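Local coordinates for protein hypothetical oxidoreductase YDHF (Escherichia coli, PDB 1OG6) that probably works as an NADPH-dependent oxidoreductase of the aldo/keto reductase family, binding its cofactor in an alpha/beta barrel, at residues Ala231-Ala234 / Glu235-Ala239. Numbering follows the deposited sequence.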
loop_
_atom_site.group_PDB
_atom_site.type_symbol
_atom_site.label_atom_id
_atom_site.label_comp_id
_atom_site.label_asym_id
_atom_site.label_seq_id
_atom_site.Cartn_x
_atom_site.Cartn_y
_atom_site.Cartn_z
ATOM N N ALA C 231 -31.050 -8.577 13.377
ATOM C CA ALA C 231 -32.239 -9.277 13.854
ATOM C C ALA C 231 -33.113 -9.711 12.687
ATOM O O ALA C 231 -33.647 -10.820 12.691
ATOM C CB ALA C 231 -33.027 -8.396 14.783
ATOM N N VAL C 232 -33.264 -8.830 11.694
ATOM C CA VAL C 232 -34.066 -9.136 10.513
ATOM C C VAL C 232 -33.478 -10.354 9.837
ATOM O O VAL C 232 -34.145 -11.386 9.711
ATOM C CB VAL C 232 -34.049 -7.997 9.494
ATOM C CG1 VAL C 232 -34.716 -8.439 8.218
ATOM C CG2 VAL C 232 -34.757 -6.797 10.050
ATOM N N VAL C 233 -32.225 -10.238 9.403
ATOM C CA VAL C 233 -31.567 -11.354 8.736
ATOM C C VAL C 233 -31.642 -12.619 9.597
ATOM O O VAL C 233 -31.829 -13.716 9.078
ATOM C CB VAL C 233 -30.084 -11.033 8.420
ATOM C CG1 VAL C 233 -29.418 -12.235 7.798
ATOM C CG2 VAL C 233 -29.992 -9.860 7.467
ATOM N N ALA C 234 -31.513 -12.459 10.912
ATOM C CA ALA C 234 -31.554 -13.592 11.827
ATOM C C ALA C 234 -32.802 -14.416 11.588
ATOM O O ALA C 234 -32.768 -15.638 11.658
ATOM C CB ALA C 234 -31.518 -13.111 13.258
ATOM N N GLU C 235 -33.908 -13.743 11.297
ATOM C CA GLU C 235 -35.166 -14.432 11.054
ATOM C C GLU C 235 -35.145 -15.109 9.698
ATOM O O GLU C 235 -35.723 -16.178 9.529
ATOM C CB GLU C 235 -36.331 -13.448 11.122
ATOM C CG GLU C 235 -37.686 -14.106 10.963
ATOM C CD GLU C 235 -38.811 -13.098 10.836
ATOM O OE1 GLU C 235 -39.071 -12.373 11.818
ATOM O OE2 GLU C 235 -39.431 -13.028 9.751
ATOM N N GLU C 236 -34.468 -14.482 8.738
ATOM C CA GLU C 236 -34.346 -15.014 7.377
ATOM C C GLU C 236 -33.436 -16.248 7.284
ATOM O O GLU C 236 -33.632 -17.116 6.431
ATOM C CB GLU C 236 -33.824 -13.917 6.451
ATOM C CG GLU C 236 -34.875 -12.905 6.073
ATOM C CD GLU C 236 -34.293 -11.638 5.491
ATOM O OE1 GLU C 236 -33.303 -11.717 4.741
ATOM O OE2 GLU C 236 -34.842 -10.559 5.780
ATOM N N LEU C 237 -32.435 -16.306 8.160
ATOM C CA LEU C 237 -31.489 -17.419 8.205
ATOM C C LEU C 237 -31.960 -18.418 9.253
ATOM O O LEU C 237 -31.463 -19.537 9.319
ATOM C CB LEU C 237 -30.091 -16.920 8.587
ATOM C CG LEU C 237 -29.341 -15.960 7.670
ATOM C CD1 LEU C 237 -28.060 -15.515 8.332
ATOM C CD2 LEU C 237 -29.033 -16.641 6.361
ATOM N N ASN C 238 -32.921 -18.002 10.071
ATOM C CA ASN C 238 -33.459 -18.844 11.134
ATOM C C ASN C 238 -32.404 -19.041 12.214
ATOM O O ASN C 238 -32.364 -20.085 12.862
ATOM C CB ASN C 238 -33.895 -20.206 10.580
ATOM C CG ASN C 238 -35.098 -20.107 9.649
ATOM O OD1 ASN C 238 -35.354 -21.014 8.847
ATOM N ND2 ASN C 238 -35.850 -19.007 9.757
ATOM N N ALA C 239 -31.556 -18.030 12.400
ATOM C CA ALA C 239 -30.493 -18.072 13.396
ATOM C C ALA C 239 -31.051 -17.876 14.792
ATOM O O ALA C 239 -32.188 -17.441 14.959
ATOM C CB ALA C 239 -29.463 -17.007 13.100
#
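V233 and L237, one helical turn apart, lie side by side and point the same way, with V233 CG1 3.6 Å from L237 CD1. The valine holds CG1 anti to its backbone N (chi1 177°), beside its carbonyl carbon, and that sets this methyl on the side where the leucine follows. Their backbones are joined as well: L237 N donates to V233 O at 2.8 Å; the nitrogen sits almost on the extended carbonyl line, although the N-H...O angle is bent to 146°. Two residues earlier, E235 N bonds to A231 O at 3.2 Å. V232 O takes two donors, E236 N in the plane of the carbonyl and, at 2.9 Å, E235 N from above that plane.

The helix 224-237 ends here in a Schellman motif. N238 is the C-prime residue, its positive phi of 69° turning the chain back so that A239 N reaches A234 O at 2.8 Å; the companion bond, N238 N to E235 O, is weak. The same reversal brings the methyls of A234 and A239 to 4.4 Å of each other, CB to CB, and V245 of helix 242-251 touches both alanines.

E236 stretches out beyond CG alongside V232 and reaches toward helix 282-293. Its carboxylate is held by OE1, which forms a salt bridge to R287 and a hydrogen bond to Q284, both on that helix near the C-terminus. The same helix also packs on V233 through Q284, R287 and I288, while M280 touches L237. The bound NADP lies about 12 Å from the side chain of A234.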